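Local coordinates for 3'-5' exonuclease crn-4 (PDB 5DK5), which degrades RNA and DNA from the 3' end as a DEDDh-family exonuclease and takes part in apoptotic DNA degradation in Caenorhabditis elegans, at residues B[151-165]-B[170-182]. Sequence-based numbering, arbitrary orientation.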
loop_
_atom_site.group_PDB
_atom_site.type_symbol
_atom_site.label_atom_id
_atom_site.label_comp_id
_atom_site.label_asym_id
_atom_site.label_seq_id
_atom_site.Cartn_x
_atom_site.Cartn_y
_atom_site.Cartn_z
ATOM N N LEU B 151 -13.259 -8.552 -26.075
ATOM C CA LEU B 151 -12.991 -9.760 -26.847
ATOM C C LEU B 151 -13.658 -10.987 -26.237
ATOM O O LEU B 151 -14.032 -11.917 -26.953
ATOM C CB LEU B 151 -11.483 -9.996 -26.961
ATOM C CG LEU B 151 -11.058 -11.018 -28.019
ATOM C CD1 LEU B 151 -11.370 -10.510 -29.416
ATOM C CD2 LEU B 151 -9.581 -11.339 -27.894
ATOM N N TYR B 152 -13.806 -10.991 -24.915
ATOM C CA TYR B 152 -14.409 -12.125 -24.224
ATOM C C TYR B 152 -15.899 -12.201 -24.524
ATOM O O TYR B 152 -16.489 -13.281 -24.541
ATOM C CB TYR B 152 -14.188 -12.027 -22.716
ATOM C CG TYR B 152 -14.679 -13.240 -21.961
ATOM C CD1 TYR B 152 -13.925 -14.403 -21.922
ATOM C CD2 TYR B 152 -15.895 -13.224 -21.292
ATOM C CE1 TYR B 152 -14.366 -15.517 -21.238
ATOM C CE2 TYR B 152 -16.345 -14.335 -20.602
ATOM C CZ TYR B 152 -15.576 -15.478 -20.579
ATOM O OH TYR B 152 -16.017 -16.588 -19.895
ATOM N N LYS B 153 -16.503 -11.041 -24.750
ATOM C CA LYS B 153 -17.914 -10.976 -25.096
ATOM C C LYS B 153 -18.153 -11.585 -26.475
ATOM O O LYS B 153 -19.158 -12.257 -26.701
ATOM C CB LYS B 153 -18.401 -9.531 -25.063
ATOM C CG LYS B 153 -19.873 -9.367 -25.375
ATOM C CD LYS B 153 -20.267 -7.903 -25.319
ATOM C CE LYS B 153 -21.717 -7.697 -25.708
ATOM N NZ LYS B 153 -22.054 -6.257 -25.736
ATOM N N ILE B 154 -17.224 -11.344 -27.394
ATOM C CA ILE B 154 -17.295 -11.936 -28.724
ATOM C C ILE B 154 -17.048 -13.433 -28.620
ATOM O O ILE B 154 -17.687 -14.232 -29.305
ATOM C CB ILE B 154 -16.269 -11.302 -29.685
ATOM C CG1 ILE B 154 -16.464 -9.784 -29.733
ATOM C CG2 ILE B 154 -16.394 -11.914 -31.084
ATOM C CD1 ILE B 154 -15.442 -9.057 -30.566
ATOM N N PHE B 155 -16.114 -13.801 -27.750
ATOM C CA PHE B 155 -15.790 -15.198 -27.501
ATOM C C PHE B 155 -17.010 -15.960 -26.995
ATOM O O PHE B 155 -17.191 -17.135 -27.312
ATOM C CB PHE B 155 -14.642 -15.295 -26.497
ATOM C CG PHE B 155 -14.385 -16.685 -25.999
ATOM C CD1 PHE B 155 -13.841 -17.645 -26.836
ATOM C CD2 PHE B 155 -14.668 -17.027 -24.688
ATOM C CE1 PHE B 155 -13.597 -18.925 -26.376
ATOM C CE2 PHE B 155 -14.425 -18.305 -24.222
ATOM C CZ PHE B 155 -13.888 -19.254 -25.068
ATOM N N THR B 156 -17.842 -15.285 -26.208
ATOM C CA THR B 156 -19.086 -15.873 -25.725
ATOM C C THR B 156 -20.010 -16.202 -26.895
ATOM O O THR B 156 -20.581 -17.291 -26.957
ATOM C CB THR B 156 -19.813 -14.928 -24.746
ATOM O OG1 THR B 156 -19.041 -14.794 -23.548
ATOM C CG2 THR B 156 -21.199 -15.462 -24.387
ATOM N N ASN B 157 -20.154 -15.254 -27.817
ATOM C CA ASN B 157 -21.001 -15.447 -28.989
ATOM C C ASN B 157 -20.451 -16.531 -29.908
ATOM O O ASN B 157 -21.206 -17.327 -30.464
ATOM C CB ASN B 157 -21.149 -14.136 -29.764
ATOM C CG ASN B 157 -21.814 -13.045 -28.947
ATOM O OD1 ASN B 157 -22.518 -13.323 -27.975
ATOM N ND2 ASN B 157 -21.599 -11.795 -29.342
ATOM N N GLU B 158 -19.131 -16.555 -30.064
ATOM C CA GLU B 158 -18.475 -17.561 -30.891
ATOM C C GLU B 158 -18.653 -18.960 -30.311
ATOM O O GLU B 158 -18.639 -19.950 -31.043
ATOM C CB GLU B 158 -16.984 -17.246 -31.032
ATOM C CG GLU B 158 -16.670 -16.153 -32.038
ATOM C CD GLU B 158 -17.025 -16.552 -33.458
ATOM O OE1 GLU B 158 -16.327 -17.419 -34.024
ATOM O OE2 GLU B 158 -18.003 -16.000 -34.006
ATOM N N MET B 159 -18.820 -19.035 -28.995
ATOM C CA MET B 159 -18.908 -20.317 -28.308
ATOM C C MET B 159 -20.247 -20.999 -28.579
ATOM O O MET B 159 -20.300 -22.210 -28.789
ATOM C CB MET B 159 -18.703 -20.122 -26.806
ATOM C CG MET B 159 -18.180 -21.353 -26.087
ATOM S SD MET B 159 -17.269 -20.924 -24.591
ATOM C CE MET B 159 -16.756 -22.544 -24.025
ATOM N N ASP B 160 -21.326 -20.222 -28.576
ATOM C CA ASP B 160 -22.644 -20.750 -28.911
ATOM C C ASP B 160 -22.680 -21.164 -30.377
ATOM O O ASP B 160 -23.324 -22.146 -30.746
ATOM C CB ASP B 160 -23.733 -19.711 -28.632
ATOM C CG ASP B 160 -23.766 -19.274 -27.180
ATOM O OD1 ASP B 160 -23.203 -19.991 -26.327
ATOM O OD2 ASP B 160 -24.361 -18.214 -26.892
ATOM N N ARG B 161 -21.974 -20.399 -31.200
ATOM C CA ARG B 161 -21.950 -20.607 -32.643
ATOM C C ARG B 161 -21.216 -21.892 -33.036
ATOM O O ARG B 161 -21.684 -22.635 -33.900
ATOM C CB ARG B 161 -21.311 -19.386 -33.313
ATOM C CG ARG B 161 -20.767 -19.600 -34.718
ATOM C CD ARG B 161 -20.172 -18.304 -35.240
ATOM N NE ARG B 161 -19.503 -18.464 -36.530
ATOM C CZ ARG B 161 -18.216 -18.765 -36.690
ATOM N NH1 ARG B 161 -17.423 -18.954 -35.642
ATOM N NH2 ARG B 161 -17.718 -18.883 -37.913
ATOM N N MET B 162 -20.077 -22.152 -32.396
ATOM C CA MET B 162 -19.255 -23.322 -32.715
ATOM C C MET B 162 -19.418 -24.445 -31.695
ATOM O O MET B 162 -18.623 -25.383 -31.668
ATOM C CB MET B 162 -17.780 -22.932 -32.792
ATOM C CG MET B 162 -17.463 -21.880 -33.832
ATOM S SD MET B 162 -15.762 -22.002 -34.419
ATOM C CE MET B 162 -14.863 -22.208 -32.879
ATOM N N GLY B 163 -20.444 -24.342 -30.856
ATOM C CA GLY B 163 -20.718 -25.365 -29.862
ATOM C C GLY B 163 -19.926 -25.136 -28.582
ATOM O O GLY B 163 -18.740 -24.818 -28.650
ATOM N N PRO B 164 -20.566 -25.295 -27.407
ATOM C CA PRO B 164 -19.834 -25.021 -26.161
ATOM C C PRO B 164 -18.859 -26.119 -25.738
ATOM O O PRO B 164 -19.003 -27.274 -26.139
ATOM C CB PRO B 164 -20.949 -24.895 -25.110
ATOM C CG PRO B 164 -22.236 -24.862 -25.867
ATOM C CD PRO B 164 -21.983 -25.595 -27.136
ATOM N N LYS B 165 -17.873 -25.734 -24.929
ATOM C CA LYS B 165 -17.033 -26.675 -24.193
ATOM C C LYS B 165 -17.118 -26.356 -22.704
ATOM O O LYS B 165 -17.428 -25.226 -22.324
ATOM C CB LYS B 165 -15.571 -26.605 -24.644
ATOM C CG LYS B 165 -15.293 -27.057 -26.065
ATOM C CD LYS B 165 -13.802 -27.319 -26.235
ATOM C CE LYS B 165 -13.369 -27.299 -27.690
ATOM N NZ LYS B 165 -11.900 -27.521 -27.816
ATOM N N THR B 170 -9.652 -20.655 -15.507
ATOM C CA THR B 170 -10.392 -19.807 -14.574
ATOM C C THR B 170 -10.462 -18.342 -15.019
ATOM O O THR B 170 -11.311 -17.589 -14.540
ATOM C CB THR B 170 -9.769 -19.876 -13.158
ATOM O OG1 THR B 170 -10.465 -18.986 -12.275
ATOM C CG2 THR B 170 -8.288 -19.507 -13.186
ATOM N N THR B 171 -9.577 -17.943 -15.931
ATOM C CA THR B 171 -9.535 -16.563 -16.418
ATOM C C THR B 171 -10.071 -16.446 -17.840
ATOM O O THR B 171 -10.222 -17.444 -18.544
ATOM C CB THR B 171 -8.105 -15.997 -16.390
ATOM O OG1 THR B 171 -7.245 -16.820 -17.189
ATOM C CG2 THR B 171 -7.577 -15.946 -14.968
ATOM N N ASN B 172 -10.347 -15.214 -18.260
ATOM C CA ASN B 172 -10.836 -14.953 -19.607
ATOM C C ASN B 172 -9.822 -15.372 -20.665
ATOM O O ASN B 172 -10.158 -16.093 -21.601
ATOM C CB ASN B 172 -11.179 -13.471 -19.769
ATOM C CG ASN B 172 -12.494 -13.102 -19.110
ATOM O OD1 ASN B 172 -13.025 -13.855 -18.294
ATOM N ND2 ASN B 172 -13.027 -11.939 -19.464
ATOM N N ILE B 173 -8.582 -14.921 -20.508
ATOM C CA ILE B 173 -7.513 -15.292 -21.428
ATOM C C ILE B 173 -7.256 -16.793 -21.364
ATOM O O ILE B 173 -7.029 -17.438 -22.387
ATOM C CB ILE B 173 -6.207 -14.533 -21.119
ATOM C CG1 ILE B 173 -6.386 -13.041 -21.404
ATOM C CG2 ILE B 173 -5.043 -15.088 -21.951
ATOM C CD1 ILE B 173 -5.246 -12.169 -20.910
ATOM N N GLY B 174 -7.289 -17.342 -20.153
ATOM C CA GLY B 174 -7.066 -18.761 -19.952
ATOM C C GLY B 174 -8.122 -19.618 -20.624
ATOM O O GLY B 174 -7.808 -20.651 -21.214
ATOM N N LYS B 175 -9.377 -19.189 -20.531
ATOM C CA LYS B 175 -10.484 -19.906 -21.157
ATOM C C LYS B 175 -10.379 -19.863 -22.677
ATOM O O LYS B 175 -10.547 -20.879 -23.349
ATOM C CB LYS B 175 -11.824 -19.318 -20.713
ATOM C CG LYS B 175 -12.261 -19.752 -19.326
ATOM C CD LYS B 175 -13.534 -19.042 -18.899
ATOM C CE LYS B 175 -13.963 -19.463 -17.504
ATOM N NZ LYS B 175 -15.212 -18.777 -17.078
ATOM N N MET B 176 -10.103 -18.677 -23.208
ATOM C CA MET B 176 -10.010 -18.487 -24.649
ATOM C C MET B 176 -8.849 -19.280 -25.243
ATOM O O MET B 176 -8.977 -19.857 -26.321
ATOM C CB MET B 176 -9.864 -17.000 -24.976
ATOM C CG MET B 176 -11.132 -16.204 -24.720
ATOM S SD MET B 176 -11.040 -14.477 -25.232
ATOM C CE MET B 176 -9.868 -13.825 -24.045
ATOM N N ASN B 177 -7.723 -19.318 -24.541
ATOM C CA ASN B 177 -6.578 -20.098 -24.997
ATOM C C ASN B 177 -6.867 -21.596 -24.964
ATOM O O ASN B 177 -6.386 -22.348 -25.812
ATOM C CB ASN B 177 -5.340 -19.793 -24.149
ATOM C CG ASN B 177 -4.536 -18.613 -24.674
ATOM O OD1 ASN B 177 -4.629 -18.248 -25.845
ATOM N ND2 ASN B 177 -3.729 -18.019 -23.803
ATOM N N GLU B 178 -7.651 -22.028 -23.981
ATOM C CA GLU B 178 -7.992 -23.439 -23.845
ATOM C C GLU B 178 -9.002 -23.861 -24.908
ATOM O O GLU B 178 -8.975 -24.994 -25.388
ATOM C CB GLU B 178 -8.548 -23.725 -22.449
ATOM C CG GLU B 178 -8.800 -25.203 -22.171
ATOM C CD GLU B 178 -9.286 -25.455 -20.757
ATOM O OE1 GLU B 178 -9.523 -24.472 -20.023
ATOM O OE2 GLU B 178 -9.429 -26.637 -20.377
ATOM N N TYR B 179 -9.890 -22.942 -25.274
ATOM C CA TYR B 179 -10.934 -23.233 -26.250
ATOM C C TYR B 179 -10.347 -23.474 -27.636
ATOM O O TYR B 179 -10.702 -24.440 -28.312
ATOM C CB TYR B 179 -11.945 -22.086 -26.304
ATOM C CG TYR B 179 -13.123 -22.351 -27.215
ATOM C CD1 TYR B 179 -14.270 -22.966 -26.735
ATOM C CD2 TYR B 179 -13.087 -21.982 -28.553
ATOM C CE1 TYR B 179 -15.350 -23.209 -27.564
ATOM C CE2 TYR B 179 -14.163 -22.220 -29.389
ATOM C CZ TYR B 179 -15.291 -22.834 -28.888
ATOM O OH TYR B 179 -16.363 -23.074 -29.715
ATOM N N TYR B 180 -9.448 -22.585 -28.053
ATOM C CA TYR B 180 -8.814 -22.682 -29.364
ATOM C C TYR B 180 -7.516 -23.485 -29.297
ATOM O O TYR B 180 -6.781 -23.570 -30.282
ATOM C CB TYR B 180 -8.542 -21.284 -29.925
ATOM C CG TYR B 180 -9.799 -20.477 -30.172
ATOM C CD1 TYR B 180 -10.488 -20.581 -31.371
ATOM C CD2 TYR B 180 -10.298 -19.617 -29.204
ATOM C CE1 TYR B 180 -11.639 -19.848 -31.600
ATOM C CE2 TYR B 180 -11.445 -18.881 -29.423
ATOM C CZ TYR B 180 -12.112 -19.000 -30.622
ATOM O OH TYR B 180 -13.257 -18.269 -30.842
ATOM N N ASP B 181 -7.248 -24.079 -28.136
ATOM C CA ASP B 181 -6.044 -24.877 -27.926
ATOM C C ASP B 181 -4.794 -24.082 -28.299
ATOM O O ASP B 181 -3.973 -24.531 -29.101
ATOM C CB ASP B 181 -6.112 -26.176 -28.738
ATOM C CG ASP B 181 -5.136 -27.230 -28.240
ATOM O OD1 ASP B 181 -4.157 -26.873 -27.552
ATOM O OD2 ASP B 181 -5.352 -28.425 -28.537
ATOM N N LEU B 182 -4.667 -22.893 -27.715
ATOM C CA LEU B 182 -3.512 -22.036 -27.949
ATOM C C LEU B 182 -2.537 -22.138 -26.779
ATOM O O LEU B 182 -2.956 -22.089 -25.622
ATOM C CB LEU B 182 -3.952 -20.584 -28.140
ATOM C CG LEU B 182 -4.802 -20.287 -29.377
ATOM C CD1 LEU B 182 -5.314 -18.858 -29.331
ATOM C CD2 LEU B 182 -4.011 -20.527 -30.654
#
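Two successive helices of the DEDDh exonuclease domain, 151-161 and 172-179, pack through an aromatic and methionine core in which Phe155 offers a face to Met176 and an edge to Tyr179. Met176 CG sits over the centre of the Phe155 ring, 3.6 Å from its centroid, a CH-pi contact, and Met176 SD approaches the same ring obliquely, a Met-aromatic contact. The Phe155 edge meets the face of Tyr179 in a T-shaped stack, centroids 5.3 Å apart and planes at 88°. Tyr179 CG stands anti to the backbone N (chi1 -176°), which carries the phenol across to the loop that follows helix 151-161, where Tyr179 OH donates to Gly163 O at 3.1 Å. Met162 CE meets the ring edge 3.6 Å from Tyr179 CE2. Met159 adds an oblique Met-aromatic contact to Tyr179, and Lys165 NZ makes a weak hydrogen bond to Tyr179 O.

At the opposite end the Asn172 amide stacks nearly parallel on one face of Tyr152, planes 9° apart, with Asn172 ND2 3.3 Å from Tyr152 CG. That nitrogen also donates to Asp121 O, so stacking and hydrogen bond together should limit the amide's rotation. The Asn172 side chain lies about 9 Å from that of Asp194, a magnesium ligand. Tyr180 OH is buried without a polar partner. With one firm and one weak hydrogen bond between the segments, cohesion rests chiefly on apolar and ring contacts.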